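Local coordinates for uncharacterized protein lp_2219 (Lactobacillus plantarum, PDB 3HFQ) that is of unknown function but folds as a seven-bladed beta-propeller of the lactonase family, so it may act on a sugar-derived lactone, at residues Ala298-Val303 with Tyr313-Thr318; Leu277-Ser282 with Gly320-Leu325; Ala244-His249 with Arg289-Asp294. The protein carries 1 engineered substitution. All blocks are in the same frame, centred on the assembly; numbering follows the deposited sequence.

Interaction 1 lies within one propeller blade, pairing its second and third strands, whereas interactions 2 and 3 join that blade to the preceding one at opposite ends of the strand order: outermost strands in interaction 2, innermost strands in interaction 3. The centres of interactions 1 and 2 are about 8 Å apart, and Tyr-313 OH links them by a probable hydrogen bond of 2.5 Å to Ser-282 O. Interaction 3 is centred about 9 Å from the centre of interaction 1, and Val-301 N hydrogen-bonds to Asp-292 O at 3.0 Å. Interactions 2 and 3 do not touch, their nearest atoms being about 7 Å apart. Within interaction 3, Arg-289 makes a long, weak ion pair with a phosphate ion, probably from the crystallisation liquor.

Interaction 1. Residues Ala298-Val303 with Tyr313-Thr318; sequences AFVVVV and YARDLT
Tyr-313 lays its ring beside two valines of strand 299-303, Val-300 and Val-302, and meets them through two neighbouring ring atoms, CD1 and CE1. CD1 is 4.0 Å from Val-300 CG1, and further out along the ring CE1 is 3.6 Å from Val-302 CG1. Neither valine lies parallel to the tyrosine; each crosses it obliquely. Val-302 reaches the ring because its CG1 sits between its own backbone N and carbonyl carbon (chi1 58°). The phenol OH is hydrogen-bonded to Ser-282 O of the preceding blade, and an alanine in place of Tyr-313 would probably leave that carbonyl without this partner and open a gap beside both valines.

Phe-299 is paired with Ala-314, a non-hydrogen-bonded pair, and both side chains lie on the face of the sheet away from Tyr-313. Phe-299 CD1 comes obliquely to Ala-314 CA, and Tyr-313 O lies at the ring edge, 3.4 Å from CD1. That same carbonyl also receives Val-300 N at 3.1 Å, and has a CA-H contact from Phe-299. Tyr-313 N in turn bonds Val-300 O at 2.9 Å, and these two reciprocal bonds make Val-300 and Tyr-313 an antiparallel hydrogen-bonded pair. Further along, Arg-315 N reaches Ala-298 O at 2.8 Å, and the arginine's extended chain then carries its guanidinium away to Tyr-255 OH and Glu-297 O. Beyond the paired strands, Leu-317 CD2 folds back onto Ala-298, 4.2 Å from its CB.

Asp-316 turns the chain just past the strand: its OD1 accepts from Thr-318 N in an Asx turn. The whole is a beta hairpin, made of the second and third strands of a four-stranded antiparallel propeller blade.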
loop_
_atom_site.group_PDB
_atom_site.type_symbol
_atom_site.label_atom_id
_atom_site.label_comp_id
_atom_site.label_asym_id
_atom_site.label_seq_id
_atom_site.Cartn_x
_atom_site.Cartn_y
_atom_site.Cartn_z
ATOM N N ALA A 298 -3.732 10.133 15.609
ATOM C CA ALA A 298 -3.575 9.839 17.029
ATOM C C ALA A 298 -3.729 8.333 17.229
ATOM O O ALA A 298 -3.631 7.827 18.348
ATOM C CB ALA A 298 -4.625 10.590 17.841
ATOM N N PHE A 299 -3.964 7.623 16.129
ATOM C CA PHE A 299 -4.145 6.176 16.168
ATOM C C PHE A 299 -3.546 5.488 14.948
ATOM O O PHE A 299 -3.290 6.121 13.924
ATOM C CB PHE A 299 -5.636 5.831 16.203
ATOM C CG PHE A 299 -6.371 6.412 17.371
ATOM C CD1 PHE A 299 -6.405 5.746 18.592
ATOM C CD2 PHE A 299 -7.030 7.632 17.253
ATOM C CE1 PHE A 299 -7.088 6.289 19.679
ATOM C CE2 PHE A 299 -7.715 8.184 18.334
ATOM C CZ PHE A 299 -7.745 7.513 19.546
ATOM N N VAL A 300 -3.338 4.182 15.078
ATOM C CA VAL A 300 -2.837 3.355 13.990
ATOM C C VAL A 300 -3.631 2.058 14.036
ATOM O O VAL A 300 -3.882 1.516 15.114
ATOM C CB VAL A 300 -1.346 3.002 14.138
ATOM C CG1 VAL A 300 -0.968 1.934 13.109
ATOM C CG2 VAL A 300 -0.488 4.247 13.936
ATOM N N VAL A 301 -4.050 1.585 12.871
ATOM C CA VAL A 301 -4.787 0.330 12.774
ATOM C C VAL A 301 -4.007 -0.579 11.839
ATOM O O VAL A 301 -3.608 -0.161 10.756
ATOM C CB VAL A 301 -6.210 0.544 12.201
ATOM C CG1 VAL A 301 -6.858 -0.802 11.877
ATOM C CG2 VAL A 301 -7.058 1.298 13.207
ATOM N N VAL A 302 -3.772 -1.813 12.271
ATOM C CA VAL A 302 -3.049 -2.783 11.463
ATOM C C VAL A 302 -3.912 -4.032 11.339
ATOM O O VAL A 302 -4.687 -4.344 12.244
ATOM C CB VAL A 302 -1.698 -3.185 12.122
ATOM C CG1 VAL A 302 -1.943 -3.761 13.504
ATOM C CG2 VAL A 302 -0.964 -4.209 11.249
ATOM N N VAL A 303 -3.802 -4.728 10.214
ATOM C CA VAL A 303 -4.556 -5.964 10.024
ATOM C C VAL A 303 -3.571 -7.093 9.804
ATOM O O VAL A 303 -2.557 -6.915 9.133
ATOM C CB VAL A 303 -5.523 -5.907 8.812
ATOM C CG1 VAL A 303 -6.661 -4.952 9.102
ATOM C CG2 VAL A 303 -4.777 -5.493 7.548
ATOM N N TYR A 313 -3.872 0.870 17.907
ATOM C CA TYR A 313 -2.845 1.483 18.746
ATOM C C TYR A 313 -3.142 2.953 18.935
ATOM O O TYR A 313 -3.792 3.581 18.101
ATOM C CB TYR A 313 -1.456 1.454 18.100
ATOM C CG TYR A 313 -0.922 0.116 17.699
ATOM C CD1 TYR A 313 -1.057 -0.339 16.389
ATOM C CD2 TYR A 313 -0.203 -0.666 18.604
ATOM C CE1 TYR A 313 -0.497 -1.541 15.988
ATOM C CE2 TYR A 313 0.360 -1.873 18.215
ATOM C CZ TYR A 313 0.217 -2.298 16.901
ATOM O OH TYR A 313 0.797 -3.471 16.490
ATOM N N ALA A 314 -2.641 3.497 20.035
ATOM C CA ALA A 314 -2.756 4.912 20.295
ATOM C C ALA A 314 -1.381 5.369 19.815
ATOM O O ALA A 314 -0.403 4.634 19.956
ATOM C CB ALA A 314 -2.910 5.180 21.784
ATOM N N ARG A 315 -1.303 6.557 19.234
ATOM C CA ARG A 315 -0.031 7.078 18.748
ATOM C C ARG A 315 0.235 8.453 19.352
ATOM O O ARG A 315 -0.601 9.345 19.250
ATOM C CB ARG A 315 -0.054 7.189 17.218
ATOM C CG ARG A 315 1.135 7.960 16.639
ATOM C CD ARG A 315 1.079 8.061 15.111
ATOM N NE ARG A 315 2.235 8.784 14.587
ATOM C CZ ARG A 315 2.323 10.107 14.493
ATOM N NH1 ARG A 315 1.314 10.881 14.875
ATOM N NH2 ARG A 315 3.438 10.661 14.034
ATOM N N ASP A 316 1.395 8.617 19.983
ATOM C CA ASP A 316 1.761 9.899 20.583
ATOM C C ASP A 316 2.120 10.852 19.446
ATOM O O ASP A 316 2.971 10.538 18.612
ATOM C CB ASP A 316 2.954 9.722 21.527
ATOM C CG ASP A 316 3.262 10.978 22.326
ATOM O OD1 ASP A 316 3.692 11.986 21.725
ATOM O OD2 ASP A 316 3.062 10.957 23.557
ATOM N N LEU A 317 1.469 12.010 19.420
ATOM C CA LEU A 317 1.681 12.999 18.365
ATOM C C LEU A 317 3.063 13.648 18.329
ATOM O O LEU A 317 3.504 14.112 17.277
ATOM C CB LEU A 317 0.619 14.097 18.469
ATOM C CG LEU A 317 -0.850 13.660 18.446
ATOM C CD1 LEU A 317 -1.745 14.893 18.513
ATOM C CD2 LEU A 317 -1.137 12.862 17.187
ATOM N N THR A 318 3.747 13.688 19.465
ATOM C CA THR A 318 5.063 14.314 19.502
ATOM C C THR A 318 6.217 13.317 19.441
ATOM O O THR A 318 7.238 13.586 18.809
ATOM C CB THR A 318 5.216 15.206 20.759
ATOM O OG1 THR A 318 5.208 14.392 21.938
ATOM C CG2 THR A 318 4.066 16.204 20.841
#

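Interaction 2. Residues Leu277-Ser282 with Gly320-Leu325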
loop_
_atom_site.group_PDB
_atom_site.type_symbol
_atom_site.label_atom_id
_atom_site.label_comp_id
_atom_site.label_asym_id
_atom_site.label_seq_id
_atom_site.Cartn_x
_atom_site.Cartn_y
_atom_site.Cartn_z
ATOM N N LEU A 277 15.736 3.987 14.187
ATOM C CA LEU A 277 14.735 3.081 14.753
ATOM C C LEU A 277 14.479 3.450 16.209
ATOM O O LEU A 277 15.409 3.493 17.012
ATOM C CB LEU A 277 15.228 1.634 14.685
ATOM C CG LEU A 277 14.271 0.570 15.229
ATOM C CD1 LEU A 277 13.077 0.445 14.298
ATOM C CD2 LEU A 277 14.993 -0.761 15.346
ATOM N N ILE A 278 13.224 3.717 16.555
ATOM C CA ILE A 278 12.906 4.078 17.930
ATOM C C ILE A 278 11.929 3.120 18.606
ATOM O O ILE A 278 11.735 3.190 19.821
ATOM C CB ILE A 278 12.345 5.521 18.027
ATOM C CG1 ILE A 278 11.033 5.634 17.251
ATOM C CG2 ILE A 278 13.365 6.516 17.483
ATOM C CD1 ILE A 278 10.276 6.914 17.537
ATOM N N GLN A 279 11.316 2.227 17.834
ATOM C CA GLN A 279 10.377 1.268 18.410
ATOM C C GLN A 279 10.008 0.092 17.504
ATOM O O GLN A 279 9.922 0.225 16.285
ATOM C CB GLN A 279 9.086 1.984 18.850
ATOM C CG GLN A 279 7.998 1.035 19.378
ATOM C CD GLN A 279 6.726 1.748 19.823
ATOM O OE1 GLN A 279 6.289 2.716 19.200
ATOM N NE2 GLN A 279 6.114 1.253 20.895
ATOM N N GLN A 280 9.811 -1.063 18.133
ATOM C CA GLN A 280 9.392 -2.295 17.469
ATOM C C GLN A 280 8.218 -2.763 18.329
ATOM O O GLN A 280 8.399 -3.064 19.507
ATOM C CB GLN A 280 10.501 -3.354 17.508
ATOM C CG GLN A 280 11.650 -3.148 16.525
ATOM C CD GLN A 280 11.329 -3.619 15.116
ATOM O OE1 GLN A 280 12.200 -3.628 14.242
ATOM N NE2 GLN A 280 10.076 -4.013 14.885
ATOM N N ILE A 281 7.018 -2.809 17.758
ATOM C CA ILE A 281 5.848 -3.228 18.526
ATOM C C ILE A 281 5.045 -4.303 17.805
ATOM O O ILE A 281 4.736 -4.180 16.620
ATOM C CB ILE A 281 4.945 -2.010 18.852
ATOM C CG1 ILE A 281 3.775 -2.442 19.740
ATOM C CG2 ILE A 281 4.458 -1.358 17.561
ATOM C CD1 ILE A 281 3.032 -1.281 20.373
ATOM N N SER A 282 4.721 -5.371 18.527
ATOM C CA SER A 282 3.969 -6.477 17.956
ATOM C C SER A 282 2.631 -6.030 17.380
ATOM O O SER A 282 1.993 -5.120 17.911
ATOM C CB SER A 282 3.722 -7.548 19.024
ATOM O OG SER A 282 2.878 -8.574 18.530
ATOM N N GLY A 320 5.767 10.015 18.397
ATOM C CA GLY A 320 5.529 9.083 17.308
ATOM C C GLY A 320 5.404 7.629 17.733
ATOM O O GLY A 320 5.082 6.765 16.916
ATOM N N LYS A 321 5.641 7.347 19.009
ATOM C CA LYS A 321 5.560 5.973 19.490
ATOM C C LYS A 321 4.136 5.448 19.650
ATOM O O LYS A 321 3.181 6.214 19.793
ATOM C CB LYS A 321 6.347 5.825 20.795
ATOM C CG LYS A 321 7.847 6.041 20.592
ATOM C CD LYS A 321 8.660 5.674 21.822
ATOM C CE LYS A 321 10.151 5.795 21.535
ATOM N NZ LYS A 321 10.987 5.427 22.715
ATOM N N LEU A 322 4.007 4.125 19.626
ATOM C CA LEU A 322 2.705 3.476 19.724
ATOM C C LEU A 322 2.520 2.646 20.992
ATOM O O LEU A 322 3.488 2.215 21.619
ATOM C CB LEU A 322 2.504 2.567 18.504
ATOM C CG LEU A 322 2.852 3.148 17.127
ATOM C CD1 LEU A 322 2.744 2.053 16.064
ATOM C CD2 LEU A 322 1.930 4.315 16.802
ATOM N N SER A 323 1.263 2.427 21.359
ATOM C CA SER A 323 0.929 1.613 22.521
ATOM C C SER A 323 -0.398 0.922 22.234
ATOM O O SER A 323 -1.334 1.532 21.710
ATOM C CB SER A 323 0.835 2.467 23.794
ATOM O OG SER A 323 -0.241 3.383 23.739
ATOM N N LEU A 324 -0.461 -0.363 22.568
ATOM C CA LEU A 324 -1.652 -1.171 22.337
ATOM C C LEU A 324 -2.912 -0.672 23.040
ATOM O O LEU A 324 -2.878 -0.299 24.211
ATOM C CB LEU A 324 -1.377 -2.617 22.765
ATOM C CG LEU A 324 -2.501 -3.642 22.597
ATOM C CD1 LEU A 324 -2.876 -3.752 21.128
ATOM C CD2 LEU A 324 -2.049 -4.994 23.133
ATOM N N LEU A 325 -4.028 -0.678 22.312
ATOM C CA LEU A 325 -5.315 -0.267 22.866
ATOM C C LEU A 325 -6.292 -1.433 22.794
ATOM O O LEU A 325 -6.969 -1.755 23.770
ATOM C CB LEU A 325 -5.897 0.923 22.095
ATOM C CG LEU A 325 -5.332 2.312 22.401
ATOM C CD1 LEU A 325 -6.011 3.338 21.502
ATOM C CD2 LEU A 325 -5.568 2.655 23.876
#
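Gln-279 reaches from strand 277-282 across to the backbone of Leu-322 with its chain extended. CB heads toward 320-325, CG continues anti to the backbone N (chi1 176°), and the chain runs on straight to CD, which arrives 3.6 Å from Leu-322 N. There the amide divides the work. OE1 takes the N-H of Leu-322 at 2.7 Å, almost straight at 172°, with the donor in the carbonyl plane on a lone pair. NE2 donates a hydrogen bond to Leu-322 O at 2.9 Å, the acceptor lying close to the plane of the glutamine amide. Around this pair, OE1 also brushes Lys-321 CA and CB.

Two further pairs pack beside it. Lys-321, extended, passes obliquely by Ile-278, its CG 4.0 Å from Ile-278 CD1 and its CE near Ile-278 O. Ile-281 crosses Leu-322 at about a right angle, with CG2 4.1 Å from Leu-322 CD1, while its CD1 comes 3.7 Å from Leu-322 O. A classic beta bulge, in which Ile-278 and Gln-279 both face Val-266, goes with these two consecutive side chains both heading toward the next blade.

With no backbone bonds between the two outer strands, one side-chain amide stands in for a strand neighbour, satisfying both the N-H and the C=O of Leu-322 and fixing its own rotation by doing so.

Interaction 3. Residues Ala244-His249 with Arg289-Asp294; sequences AIRLSH and RDFDLD
Arg-246 NE donates to Phe-291 O at 2.8 Å, in the carbonyl plane and with an N-H...O angle of 149°; NH2 adds a weak bond to the same oxygen. NH2 also forms a salt bridge with Asp-290 OD1 at 3.1 Å, although the hydrogen bond within it is weak. Water 1 completes a bridge, accepting from NH2 and donating to Asp-290 OD2, an oxygen that also receives Val-337 N. Asp-292 comes in differently: its carboxylate stacks over one face of the guanidinium, the planes 17° apart, and the 3.5 Å from its OD1 to Arg-246 NE is attraction between charges with no N-H aimed at it.

Farther back, chi1 of -52° puts Arg-246 CG against the Phe-291 ring, 3.5 Å from CE2, and a bend at chi2 then turns the chain off toward the carbonyl and carboxylates; the ring stands nearly perpendicular to the guanidinium. Ala-244 CB packs 3.7 Å from Phe-291 CE1, and Leu-293 CD2 reaches Ser-248 CA.

One arginine thus ties together a carbonyl and two carboxylates of the neighbouring innermost strand, joining adjacent blades near the propeller's middle by charge and side-chain bonding rather than by strand pairing.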
loop_
_atom_site.group_PDB
_atom_site.type_symbol
_atom_site.label_atom_id
_atom_site.label_comp_id
_atom_site.label_asym_id
_atom_site.label_seq_id
_atom_site.Cartn_x
_atom_site.Cartn_y
_atom_site.Cartn_z
ATOM N N ALA A 244 3.991 -2.836 4.236
ATOM C CA ALA A 244 3.500 -1.470 4.101
ATOM C C ALA A 244 4.432 -0.454 4.737
ATOM O O ALA A 244 5.161 -0.771 5.675
ATOM C CB ALA A 244 2.114 -1.356 4.718
ATOM N N ILE A 245 4.402 0.769 4.221
ATOM C CA ILE A 245 5.239 1.838 4.750
ATOM C C ILE A 245 4.430 3.136 4.751
ATOM O O ILE A 245 3.799 3.488 3.754
ATOM C CB ILE A 245 6.548 1.976 3.918
ATOM C CG1 ILE A 245 7.469 3.024 4.548
ATOM C CG2 ILE A 245 6.226 2.319 2.474
ATOM C CD1 ILE A 245 8.898 2.960 4.018
ATOM N N ARG A 246 4.432 3.830 5.887
ATOM C CA ARG A 246 3.669 5.071 6.035
ATOM C C ARG A 246 4.496 6.177 6.680
ATOM O O ARG A 246 5.430 5.908 7.428
ATOM C CB ARG A 246 2.441 4.826 6.911
ATOM C CG ARG A 246 1.575 3.659 6.478
ATOM C CD ARG A 246 0.771 3.988 5.232
ATOM N NE ARG A 246 -0.191 2.928 4.950
ATOM C CZ ARG A 246 -1.013 2.918 3.907
ATOM N NH1 ARG A 246 -0.993 3.919 3.033
ATOM N NH2 ARG A 246 -1.859 1.907 3.744
ATOM N N LEU A 247 4.132 7.423 6.406
ATOM C CA LEU A 247 4.844 8.562 6.970
ATOM C C LEU A 247 3.826 9.516 7.584
ATOM O O LEU A 247 2.786 9.787 6.985
ATOM C CB LEU A 247 5.630 9.280 5.870
ATOM C CG LEU A 247 6.551 10.434 6.267
ATOM C CD1 LEU A 247 7.748 9.900 7.047
ATOM C CD2 LEU A 247 7.025 11.152 5.008
ATOM N N SER A 248 4.118 10.022 8.777
ATOM C CA SER A 248 3.199 10.951 9.430
ATOM C C SER A 248 3.070 12.215 8.584
ATOM O O SER A 248 3.958 12.533 7.796
ATOM C CB SER A 248 3.697 11.298 10.838
ATOM O OG SER A 248 5.004 11.836 10.804
ATOM N N HIS A 249 1.960 12.928 8.752
ATOM C CA HIS A 249 1.696 14.145 7.992
ATOM C C HIS A 249 2.792 15.197 8.143
ATOM O O HIS A 249 3.092 15.926 7.199
ATOM C CB HIS A 249 0.356 14.750 8.420
ATOM C CG HIS A 249 -0.127 15.845 7.521
ATOM N ND1 HIS A 249 -0.649 15.601 6.264
ATOM C CD2 HIS A 249 -0.155 17.187 7.682
ATOM C CE1 HIS A 249 -0.975 16.745 5.698
ATOM N NE2 HIS A 249 -0.687 17.727 6.534
ATOM N N ARG A 289 0.208 -7.338 6.701
ATOM C CA ARG A 289 0.434 -6.870 5.336
ATOM C C ARG A 289 0.118 -5.393 5.104
ATOM O O ARG A 289 0.636 -4.788 4.166
ATOM C CB ARG A 289 -0.365 -7.743 4.363
ATOM C CG ARG A 289 -0.139 -7.444 2.885
ATOM C CD ARG A 289 -0.560 -8.644 2.042
ATOM N NE ARG A 289 -0.740 -8.305 0.632
ATOM C CZ ARG A 289 -0.448 -9.120 -0.374
ATOM N NH1 ARG A 289 0.048 -10.325 -0.130
ATOM N NH2 ARG A 289 -0.661 -8.735 -1.626
ATOM N N ASP A 290 -0.729 -4.807 5.944
ATOM C CA ASP A 290 -1.045 -3.390 5.787
ATOM C C ASP A 290 -1.491 -2.770 7.103
ATOM O O ASP A 290 -1.915 -3.467 8.025
ATOM C CB ASP A 290 -2.132 -3.187 4.720
ATOM C CG ASP A 290 -2.226 -1.739 4.247
ATOM O OD1 ASP A 290 -1.208 -1.019 4.324
ATOM O OD2 ASP A 290 -3.310 -1.324 3.779
ATOM N N PHE A 291 -1.386 -1.450 7.168
ATOM C CA PHE A 291 -1.768 -0.676 8.339
ATOM C C PHE A 291 -1.746 0.779 7.897
ATOM O O PHE A 291 -1.269 1.086 6.809
ATOM C CB PHE A 291 -0.744 -0.858 9.469
ATOM C CG PHE A 291 0.583 -0.182 9.208
ATOM C CD1 PHE A 291 1.559 -0.800 8.425
ATOM C CD2 PHE A 291 0.836 1.098 9.703
ATOM C CE1 PHE A 291 2.759 -0.156 8.137
ATOM C CE2 PHE A 291 2.038 1.753 9.418
ATOM C CZ PHE A 291 3.002 1.122 8.632
ATOM N N ASP A 292 -2.270 1.670 8.731
ATOM C CA ASP A 292 -2.231 3.092 8.422
ATOM C C ASP A 292 -2.616 3.907 9.642
ATOM O O ASP A 292 -3.253 3.399 10.566
ATOM C CB ASP A 292 -3.168 3.438 7.258
ATOM C CG ASP A 292 -2.849 4.795 6.635
ATOM O OD1 ASP A 292 -1.782 5.370 6.960
ATOM O OD2 ASP A 292 -3.653 5.285 5.812
ATOM N N LEU A 293 -2.194 5.166 9.652
ATOM C CA LEU A 293 -2.533 6.071 10.737
ATOM C C LEU A 293 -3.934 6.551 10.395
ATOM O O LEU A 293 -4.302 6.583 9.221
ATOM C CB LEU A 293 -1.581 7.275 10.763
ATOM C CG LEU A 293 -0.159 7.104 11.306
ATOM C CD1 LEU A 293 0.632 6.127 10.449
ATOM C CD2 LEU A 293 0.522 8.469 11.323
ATOM N N ASP A 294 -4.719 6.910 11.403
ATOM C CA ASP A 294 -6.068 7.397 11.140
ATOM C C ASP A 294 -5.925 8.864 10.729
ATOM O O ASP A 294 -4.839 9.433 10.826
ATOM C CB ASP A 294 -6.934 7.271 12.395
ATOM C CG ASP A 294 -6.629 8.339 13.423
ATOM O OD1 ASP A 294 -5.455 8.457 13.832
ATOM O OD2 ASP A 294 -7.568 9.056 13.818
HETATM O O HOH W 1 -3.918 0.867 2.338
#